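Long-range contact in epidermin leader peptide processing serine protease EpiP (Staphylococcus aureus subsp. aureus, PDB 3QFH), which probably acts as a subtilisin-like serine endopeptidase that cleaves the leader peptide from the precursor of the lantibiotic epidermin: residues Y22-L36 with L66-T79. Numbering follows the deposited sequence.
With SO4 (sulfate ion), chain L.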
ATOM      1  N   TYR A  22       0.440  25.491  -3.230  1.00 39.39           N
ATOM      2  CA  TYR A  22      -0.321  24.471  -2.529  1.00 36.87           C
ATOM      3  C   TYR A  22       0.203  24.287  -1.110  1.00 35.34           C
ATOM      4  O   TYR A  22       1.372  23.944  -0.912  1.00 34.37           O
ATOM      5  CB  TYR A  22      -0.259  23.138  -3.292  1.00 37.72           C
ATOM      6  CG  TYR A  22      -1.136  23.100  -4.539  1.00 39.98           C
ATOM      7  CD1 TYR A  22      -0.682  23.589  -5.771  1.00 42.73           C
ATOM      8  CD2 TYR A  22      -2.422  22.571  -4.478  1.00 39.71           C
ATOM      9  CE1 TYR A  22      -1.514  23.546  -6.920  1.00 43.48           C
ATOM     10  CE2 TYR A  22      -3.254  22.534  -5.604  1.00 41.13           C
ATOM     11  CZ  TYR A  22      -2.802  23.018  -6.810  1.00 41.61           C
ATOM     12  OH  TYR A  22      -3.646  22.951  -7.890  1.00 41.00           O
ATOM     13  N   TYR A  23      -0.661  24.535  -0.127  1.00 33.79           N
ATOM     14  CA  TYR A  23      -0.302  24.333   1.276  1.00 33.00           C
ATOM     15  C   TYR A  23      -1.128  23.231   1.913  1.00 32.52           C
ATOM     16  O   TYR A  23      -2.341  23.095   1.662  1.00 31.24           O
ATOM     17  CB  TYR A  23      -0.455  25.618   2.088  1.00 32.59           C
ATOM     18  CG  TYR A  23       0.593  26.649   1.767  1.00 34.52           C
ATOM     19  CD1 TYR A  23       1.833  26.637   2.418  1.00 35.13           C
ATOM     20  CD2 TYR A  23       0.368  27.621   0.797  1.00 37.19           C
ATOM     21  CE1 TYR A  23       2.814  27.571   2.115  1.00 37.55           C
ATOM     22  CE2 TYR A  23       1.353  28.563   0.481  1.00 40.25           C
ATOM     23  CZ  TYR A  23       2.568  28.536   1.148  1.00 39.31           C
ATOM     24  OH  TYR A  23       3.537  29.468   0.847  1.00 42.48           O
ATOM     25  N   SER A  24      -0.440  22.432   2.720  1.00 31.72           N
ATOM     26  CA  SER A  24      -1.069  21.385   3.510  1.00 30.86           C
ATOM     27  C   SER A  24      -1.348  21.995   4.871  1.00 30.16           C
ATOM     28  O   SER A  24      -0.453  22.583   5.490  1.00 29.54           O
ATOM     29  CB  SER A  24      -0.162  20.168   3.618  1.00 31.29           C
ATOM     30  OG  SER A  24      -0.017  19.547   2.346  1.00 33.97           O
ATOM     31  N   VAL A  25      -2.591  21.869   5.334  1.00 29.47           N
ATOM     32  CA  VAL A  25      -2.997  22.491   6.583  1.00 29.93           C
ATOM     33  C   VAL A  25      -3.682  21.530   7.534  1.00 30.69           C
ATOM     34  O   VAL A  25      -4.604  20.807   7.139  1.00 31.48           O
ATOM     35  CB  VAL A  25      -3.961  23.687   6.310  1.00 30.50           C
ATOM     36  CG1 VAL A  25      -4.376  24.349   7.598  1.00 30.80           C
ATOM     37  CG2 VAL A  25      -3.286  24.718   5.393  1.00 31.62           C
ATOM     38  N   GLU A  26      -3.222  21.526   8.787  1.00 30.03           N
ATOM     39  CA  GLU A  26      -3.842  20.734   9.825  1.00 30.55           C
ATOM     40  C   GLU A  26      -4.616  21.693  10.707  1.00 31.46           C
ATOM     41  O   GLU A  26      -4.053  22.633  11.276  1.00 32.12           O
ATOM     42  CB  GLU A  26      -2.807  19.923  10.617  1.00 30.77           C
ATOM     43  CG  GLU A  26      -3.438  19.016  11.672  1.00 35.54           C
ATOM     44  CD  GLU A  26      -2.495  17.920  12.179  1.00 42.46           C
ATOM     45  OE1 GLU A  26      -1.319  17.848  11.727  1.00 44.52           O
ATOM     46  OE2 GLU A  26      -2.949  17.113  13.022  1.00 49.36           O
ATOM     47  N   TYR A  27      -5.919  21.480  10.791  1.00 32.28           N
ATOM     48  CA  TYR A  27      -6.787  22.363  11.559  1.00 32.46           C
ATOM     49  C   TYR A  27      -7.322  21.680  12.818  1.00 35.31           C
ATOM     50  O   TYR A  27      -7.086  20.500  13.044  1.00 35.81           O
ATOM     51  CB  TYR A  27      -7.900  22.943  10.679  1.00 31.20           C
ATOM     52  CG  TYR A  27      -8.751  21.960   9.886  1.00 29.69           C
ATOM     53  CD1 TYR A  27      -9.941  21.468  10.397  1.00 27.70           C
ATOM     54  CD2 TYR A  27      -8.398  21.596   8.597  1.00 26.42           C
ATOM     55  CE1 TYR A  27     -10.738  20.605   9.661  1.00 32.39           C
ATOM     56  CE2 TYR A  27      -9.175  20.729   7.857  1.00 29.01           C
ATOM     57  CZ  TYR A  27     -10.352  20.238   8.392  1.00 28.85           C
ATOM     58  OH  TYR A  27     -11.139  19.378   7.655  1.00 30.10           O
ATOM     59  N   LYS A  28      -8.022  22.431  13.656  1.00 37.30           N
ATOM     60  CA  LYS A  28      -8.454  21.889  14.944  1.00 39.96           C
ATOM     61  C   LYS A  28      -9.904  21.447  15.044  1.00 40.40           C
ATOM     62  O   LYS A  28     -10.204  20.523  15.781  1.00 41.28           O
ATOM     63  CB  LYS A  28      -8.138  22.905  16.049  1.00 40.65           C
ATOM     64  CG  LYS A  28      -6.640  23.178  16.172  1.00 43.01           C
ATOM     65  CD  LYS A  28      -6.276  24.080  17.351  1.00 47.25           C
ATOM     66  CE  LYS A  28      -4.764  24.336  17.377  1.00 48.39           C
ATOM     67  NZ  LYS A  28      -4.313  25.131  18.560  1.00 52.42           N
ATOM     68  N   ASN A  29     -10.790  22.083  14.293  1.00 41.11           N
ATOM     69  CA  ASN A  29     -12.217  21.813  14.416  1.00 42.82           C
ATOM     70  C   ASN A  29     -12.973  22.088  13.116  1.00 42.40           C
ATOM     71  O   ASN A  29     -12.859  23.166  12.534  1.00 41.30           O
ATOM     72  CB  ASN A  29     -12.751  22.710  15.541  1.00 45.12           C
ATOM     73  CG  ASN A  29     -14.242  22.549  15.785  1.00 47.96           C
ATOM     74  OD1 ASN A  29     -14.992  23.526  15.735  1.00 52.58           O
ATOM     75  ND2 ASN A  29     -14.679  21.324  16.050  1.00 52.67           N
ATOM     76  N   THR A  30     -13.752  21.111  12.668  1.00 42.74           N
ATOM     77  CA  THR A  30     -14.540  21.246  11.443  1.00 42.82           C
ATOM     78  C   THR A  30     -15.363  22.531  11.393  1.00 42.90           C
ATOM     79  O   THR A  30     -15.243  23.304  10.448  1.00 43.10           O
ATOM     80  CB  THR A  30     -15.429  20.002  11.234  1.00 44.21           C
ATOM     81  OG1 THR A  30     -14.593  18.933  10.771  1.00 46.63           O
ATOM     82  CG2 THR A  30     -16.548  20.256  10.199  1.00 44.82           C
ATOM     83  N   ALA A  31     -16.168  22.781  12.416  1.00 44.90           N
ATOM     84  CA  ALA A  31     -17.018  23.985  12.447  1.00 45.80           C
ATOM     85  C   ALA A  31     -16.232  25.320  12.376  1.00 44.81           C
ATOM     86  O   ALA A  31     -16.579  26.217  11.603  1.00 45.31           O
ATOM     87  CB  ALA A  31     -17.916  23.959  13.682  1.00 47.84           C
ATOM     88  N   THR A  32     -15.188  25.463  13.180  1.00 43.26           N
ATOM     89  CA  THR A  32     -14.422  26.701  13.171  1.00 42.41           C
ATOM     90  C   THR A  32     -13.604  26.825  11.878  1.00 40.63           C
ATOM     91  O   THR A  32     -13.412  27.924  11.360  1.00 40.54           O
ATOM     92  CB  THR A  32     -13.486  26.817  14.393  1.00 42.58           C
ATOM     93  OG1 THR A  32     -12.414  25.873  14.283  1.00 42.10           O
ATOM     94  CG2 THR A  32     -14.264  26.587  15.695  1.00 43.63           C
ATOM     95  N   PHE A  33     -13.124  25.704  11.354  1.00 39.05           N
ATOM     96  CA  PHE A  33     -12.357  25.737  10.099  1.00 37.94           C
ATOM     97  C   PHE A  33     -13.246  26.183   8.938  1.00 38.69           C
ATOM     98  O   PHE A  33     -12.852  27.049   8.155  1.00 38.01           O
ATOM     99  CB  PHE A  33     -11.710  24.387   9.795  1.00 36.61           C
ATOM    100  CG  PHE A  33     -10.958  24.358   8.486  1.00 37.15           C
ATOM    101  CD1 PHE A  33      -9.715  24.957   8.375  1.00 38.02           C
ATOM    102  CD2 PHE A  33     -11.497  23.728   7.369  1.00 39.06           C
ATOM    103  CE1 PHE A  33      -9.024  24.949   7.178  1.00 35.10           C
ATOM    104  CE2 PHE A  33     -10.805  23.713   6.163  1.00 40.17           C
ATOM    105  CZ  PHE A  33      -9.566  24.324   6.073  1.00 37.29           C
ATOM    106  N   ASN A  34     -14.441  25.608   8.830  1.00 40.52           N
ATOM    107  CA  ASN A  34     -15.357  25.987   7.744  1.00 43.61           C
ATOM    108  C   ASN A  34     -15.675  27.461   7.827  1.00 45.27           C
ATOM    109  O   ASN A  34     -15.729  28.146   6.817  1.00 46.06           O
ATOM    110  CB  ASN A  34     -16.668  25.191   7.785  1.00 44.79           C
ATOM    111  CG  ASN A  34     -16.485  23.732   7.436  1.00 46.51           C
ATOM    112  OD1 ASN A  34     -15.477  23.327   6.847  1.00 48.04           O
ATOM    113  ND2 ASN A  34     -17.467  22.923   7.808  1.00 49.91           N
ATOM    114  N   LYS A  35     -15.895  27.940   9.048  1.00 46.90           N
ATOM    115  CA  LYS A  35     -16.202  29.339   9.273  1.00 48.97           C
ATOM    116  C   LYS A  35     -15.036  30.214   8.822  1.00 47.29           C
ATOM    117  O   LYS A  35     -15.239  31.236   8.191  1.00 49.23           O
ATOM    118  CB  LYS A  35     -16.518  29.573  10.747  1.00 50.62           C
ATOM    119  CG  LYS A  35     -16.872  30.988  11.083  1.00 54.48           C
ATOM    120  CD  LYS A  35     -17.221  31.119  12.544  1.00 58.46           C
ATOM    121  CE  LYS A  35     -17.632  32.529  12.884  1.00 59.96           C
ATOM    122  NZ  LYS A  35     -17.914  32.656  14.334  1.00 64.65           N
ATOM    123  N   LEU A  36     -13.814  29.798   9.134  1.00 45.11           N
ATOM    124  CA  LEU A  36     -12.624  30.550   8.745  1.00 44.13           C
ATOM    125  C   LEU A  36     -12.458  30.565   7.219  1.00 44.78           C
ATOM    126  O   LEU A  36     -12.070  31.591   6.632  1.00 44.22           O
ATOM    127  CB  LEU A  36     -11.376  29.960   9.404  1.00 42.18           C
ATOM    128  CG  LEU A  36     -10.076  30.729   9.220  1.00 41.03           C
ATOM    129  CD1 LEU A  36     -10.179  32.151   9.810  1.00 41.84           C
ATOM    130  CD2 LEU A  36      -8.891  29.969   9.850  1.00 41.23           C
ATOM    131  N   LEU A  66      -2.567  33.002   7.833  1.00 37.25           N
ATOM    132  CA  LEU A  66      -3.400  31.879   8.285  1.00 36.21           C
ATOM    133  C   LEU A  66      -2.769  31.142   9.474  1.00 34.97           C
ATOM    134  O   LEU A  66      -3.470  30.647  10.337  1.00 36.56           O
ATOM    135  CB  LEU A  66      -3.670  30.908   7.128  1.00 35.03           C
ATOM    136  CG  LEU A  66      -4.599  29.733   7.432  1.00 34.69           C
ATOM    137  CD1 LEU A  66      -5.986  30.245   7.792  1.00 33.78           C
ATOM    138  CD2 LEU A  66      -4.667  28.781   6.254  1.00 31.92           C
ATOM    139  N   ALA A  67      -1.447  31.079   9.505  1.00 35.18           N
ATOM    140  CA  ALA A  67      -0.723  30.440  10.586  1.00 34.07           C
ATOM    141  C   ALA A  67      -0.908  31.187  11.925  1.00 35.08           C
ATOM    142  O   ALA A  67      -0.627  30.641  12.993  1.00 34.14           O
ATOM    143  CB  ALA A  67       0.755  30.341  10.230  1.00 34.56           C
ATOM    144  N   ASN A  68      -1.393  32.424  11.869  1.00 34.66           N
ATOM    145  CA  ASN A  68      -1.628  33.207  13.081  1.00 36.18           C
ATOM    146  C   ASN A  68      -3.000  32.955  13.735  1.00 36.72           C
ATOM    147  O   ASN A  68      -3.298  33.536  14.779  1.00 35.86           O
ATOM    148  CB  ASN A  68      -1.438  34.694  12.782  1.00 37.08           C
ATOM    149  CG  ASN A  68       0.010  35.030  12.402  1.00 37.97           C
ATOM    150  OD1 ASN A  68       0.936  34.319  12.787  1.00 42.09           O
ATOM    151  ND2 ASN A  68       0.199  36.107  11.647  1.00 34.23           N
ATOM    152  N   TYR A  69      -3.841  32.126  13.111  1.00 36.21           N
ATOM    153  CA  TYR A  69      -5.153  31.799  13.696  1.00 37.92           C
ATOM    154  C   TYR A  69      -4.983  30.593  14.606  1.00 38.34           C
ATOM    155  O   TYR A  69      -5.324  29.469  14.260  1.00 37.15           O
ATOM    156  CB  TYR A  69      -6.211  31.594  12.619  1.00 38.38           C
ATOM    157  CG  TYR A  69      -6.642  32.899  12.024  1.00 41.42           C
ATOM    158  CD1 TYR A  69      -7.772  33.560  12.509  1.00 44.30           C
ATOM    159  CD2 TYR A  69      -5.888  33.521  11.030  1.00 45.33           C
ATOM    160  CE1 TYR A  69      -8.165  34.783  11.993  1.00 46.04           C
ATOM    161  CE2 TYR A  69      -6.270  34.756  10.512  1.00 46.90           C
ATOM    162  CZ  TYR A  69      -7.415  35.377  11.003  1.00 48.73           C
ATOM    163  OH  TYR A  69      -7.810  36.595  10.501  1.00 56.81           O
ATOM    164  N   LYS A  70      -4.455  30.874  15.790  1.00 39.97           N
ATOM    165  CA  LYS A  70      -4.084  29.853  16.771  1.00 40.98           C
ATOM    166  C   LYS A  70      -5.229  29.004  17.301  1.00 40.85           C
ATOM    167  O   LYS A  70      -5.004  27.878  17.725  1.00 39.83           O
ATOM    168  CB  LYS A  70      -3.356  30.517  17.948  1.00 42.79           C
ATOM    169  CG  LYS A  70      -2.135  31.354  17.539  1.00 46.15           C
ATOM    170  CD  LYS A  70      -1.117  30.533  16.736  1.00 49.65           C
ATOM    171  CE  LYS A  70       0.070  31.386  16.285  1.00 53.22           C
ATOM    172  NZ  LYS A  70       0.988  30.650  15.352  1.00 51.69           N
ATOM    173  N   ASN A  71      -6.445  29.540  17.293  1.00 41.38           N
ATOM    174  CA  ASN A  71      -7.605  28.794  17.772  1.00 42.05           C
ATOM    175  C   ASN A  71      -8.067  27.756  16.746  1.00 41.76           C
ATOM    176  O   ASN A  71      -8.769  26.807  17.093  1.00 41.14           O
ATOM    177  CB  ASN A  71      -8.781  29.745  18.050  1.00 43.95           C
ATOM    178  CG  ASN A  71      -8.431  30.869  19.033  1.00 45.54           C
ATOM    179  OD1 ASN A  71      -7.477  30.770  19.813  1.00 46.55           O
ATOM    180  ND2 ASN A  71      -9.221  31.944  19.000  1.00 46.18           N
ATOM    181  N   ASP A  72      -7.665  27.935  15.483  1.00 40.67           N
ATOM    182  CA  ASP A  72      -8.160  27.086  14.400  1.00 40.00           C
ATOM    183  C   ASP A  72      -7.138  26.278  13.647  1.00 38.07           C
ATOM    184  O   ASP A  72      -7.469  25.213  13.128  1.00 37.90           O
ATOM    185  CB  ASP A  72      -8.849  27.959  13.350  1.00 40.40           C
ATOM    186  CG  ASP A  72      -9.977  28.792  13.917  1.00 43.34           C
ATOM    187  OD1 ASP A  72     -10.488  28.472  15.011  1.00 49.28           O
ATOM    188  OD2 ASP A  72     -10.358  29.785  13.250  1.00 48.69           O
ATOM    189  N   ILE A  73      -5.919  26.790  13.548  1.00 36.14           N
ATOM    190  CA  ILE A  73      -4.892  26.155  12.740  1.00 34.75           C
ATOM    191  C   ILE A  73      -3.789  25.586  13.622  1.00 34.39           C
ATOM    192  O   ILE A  73      -3.204  26.305  14.440  1.00 33.60           O
ATOM    193  CB  ILE A  73      -4.290  27.172  11.753  1.00 33.79           C
ATOM    194  CG1 ILE A  73      -5.396  27.848  10.917  1.00 36.25           C
ATOM    195  CG2 ILE A  73      -3.271  26.520  10.850  1.00 34.23           C
ATOM    196  CD1 ILE A  73      -6.197  26.931   9.984  1.00 28.33           C
ATOM    197  N   LYS A  74      -3.522  24.294  13.452  1.00 32.27           N
ATOM    198  CA  LYS A  74      -2.508  23.607  14.225  1.00 34.17           C
ATOM    199  C   LYS A  74      -1.163  23.709  13.487  1.00 32.68           C
ATOM    200  O   LYS A  74      -0.189  24.183  14.064  1.00 32.70           O
ATOM    201  CB  LYS A  74      -2.942  22.158  14.497  1.00 35.00           C
ATOM    202  CG  LYS A  74      -2.042  21.342  15.451  1.00 41.15           C
ATOM    203  CD  LYS A  74      -2.725  20.003  15.816  1.00 44.62           C
ATOM    204  CE  LYS A  74      -1.792  19.006  16.508  1.00 47.83           C
ATOM    205  NZ  LYS A  74      -1.154  19.519  17.751  1.00 52.22           N
ATOM    206  N   TYR A  75      -1.124  23.295  12.214  1.00 31.70           N
ATOM    207  CA  TYR A  75       0.095  23.365  11.400  1.00 30.54           C
ATOM    208  C   TYR A  75      -0.185  23.674   9.946  1.00 29.49           C
ATOM    209  O   TYR A  75      -1.253  23.360   9.419  1.00 28.80           O
ATOM    210  CB  TYR A  75       0.861  22.036  11.399  1.00 31.92           C
ATOM    211  CG  TYR A  75       1.301  21.540  12.729  1.00 32.82           C
ATOM    212  CD1 TYR A  75       2.290  22.207  13.438  1.00 36.83           C
ATOM    213  CD2 TYR A  75       0.763  20.377  13.272  1.00 36.19           C
ATOM    214  CE1 TYR A  75       2.707  21.759  14.669  1.00 41.18           C
ATOM    215  CE2 TYR A  75       1.175  19.915  14.505  1.00 40.54           C
ATOM    216  CZ  TYR A  75       2.154  20.617  15.199  1.00 42.22           C
ATOM    217  OH  TYR A  75       2.589  20.182  16.412  1.00 47.23           O
ATOM    218  N   ILE A  76       0.814  24.255   9.290  1.00 29.42           N
ATOM    219  CA  ILE A  76       0.771  24.539   7.878  1.00 29.66           C
ATOM    220  C   ILE A  76       2.169  24.338   7.323  1.00 30.11           C
ATOM    221  O   ILE A  76       3.150  24.752   7.948  1.00 30.08           O
ATOM    222  CB  ILE A  76       0.336  26.012   7.546  1.00 30.77           C
ATOM    223  CG1 ILE A  76      -1.034  26.348   8.116  1.00 33.91           C
ATOM    224  CG2 ILE A  76       0.283  26.228   6.029  1.00 33.46           C
ATOM    225  CD1 ILE A  76      -1.483  27.803   7.833  1.00 35.24           C
ATOM    226  N   ASN A  77       2.265  23.647   6.187  1.00 30.16           N
ATOM    227  CA  ASN A  77       3.522  23.533   5.447  1.00 32.07           C
ATOM    228  C   ASN A  77       3.210  23.441   3.966  1.00 33.96           C
ATOM    229  O   ASN A  77       2.105  23.044   3.573  1.00 33.07           O
ATOM    230  CB  ASN A  77       4.427  22.377   5.915  1.00 32.45           C
ATOM    231  CG  ASN A  77       3.769  21.004   5.808  1.00 34.36           C
ATOM    232  OD1 ASN A  77       3.375  20.438   6.821  1.00 34.53           O
ATOM    233  ND2 ASN A  77       3.660  20.464   4.596  1.00 31.92           N
ATOM    234  N   ALA A  78       4.169  23.853   3.144  1.00 36.78           N
ATOM    235  CA  ALA A  78       4.018  23.769   1.710  1.00 38.03           C
ATOM    236  C   ALA A  78       3.952  22.301   1.397  1.00 39.03           C
ATOM    237  O   ALA A  78       4.697  21.528   1.980  1.00 38.99           O
ATOM    238  CB  ALA A  78       5.215  24.404   1.018  1.00 39.46           C
ATOM    239  N   THR A  79       3.046  21.905   0.509  1.00 40.45           N
ATOM    240  CA  THR A  79       2.946  20.511   0.101  1.00 42.52           C
ATOM    241  C   THR A  79       4.168  20.218  -0.766  1.00 48.07           C
ATOM    242  O   THR A  79       4.500  21.015  -1.641  1.00 48.85           O
ATOM    243  CB  THR A  79       1.700  20.282  -0.757  1.00 42.62           C
ATOM    244  OG1 THR A  79       0.564  20.910  -0.144  1.00 36.24           O
ATOM    245  CG2 THR A  79       1.449  18.793  -0.970  1.00 40.52           C
TER
HETATM  246  S   SO4 L 458     -14.951  18.163  14.915  0.75 57.46           S
HETATM  247  O1  SO4 L 458     -15.987  19.085  15.370  0.75 58.49           O
HETATM  248  O2  SO4 L 458     -14.306  17.562  16.078  0.75 57.14           O
HETATM  249  O3  SO4 L 458     -15.540  17.115  14.084  0.75 56.06           O
HETATM  250  O4  SO4 L 458     -13.970  18.899  14.130  0.75 54.71           O
HETATM  251  O   HOH W   1     -10.336  24.695  12.975  1.00 27.34           O
HETATM  252  O   HOH W   2     -13.121  30.082  12.809  1.00 34.06           O
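The first torsions of Leu36 and Ile73 aim the two side chains at each other: Leu36 turns CG anti to its backbone N (chi1 -173°), while Ile73 sets CG1 anti to the carbonyl carbon (chi1 -54°). A further turn at chi2 in each sets the methyls, leaving Ile73 CD1 4.1 Å from Leu36 CD2. The example is the propeptide domain of a subtilase, where an antiparallel sheet carries helices on one face and lays the other against the protease. Strand 22-27 pairs with strand 73-78, and a classic beta bulge interrupts the register: Glu26 O accepts from both Lys74 N (2.8 Å) and Tyr75 N (3.1 Å).

On the face that carries the helices, Val25 and Ile76 lie side by side, and Ile73 CD1 also meets Val25 CG1 and approaches the edge of the Phe33 ring in helix 30-40. Leu36, of the same helix, divides its two methyls. CD2 packs 3.6 Å from Leu66 CD1, whereas CD1 sits over one face of the Tyr69 ring in a CH-pi contact, 20° off the ring normal.

On the opposite face, the extended side chain of Glu26 lies beside Tyr75 and places OE1 in its ring plane, at the edge. Its OE2 forms a salt bridge with Lys262 of helix 254-269, the helix that Asn77 also engages through Val255 N, so this face joins propeptide to protease.

Beyond the strand ends, Asn29 OD1 N-caps the helix by accepting from Thr32 N, and a water links Thr32 OG1 to Asp72 O. Lys28, extended beyond CG, runs along the loop past Asp72 O and Asn71 O to give NZ to Lys70 O at 3.0 Å, almost in line with the carbonyl bond.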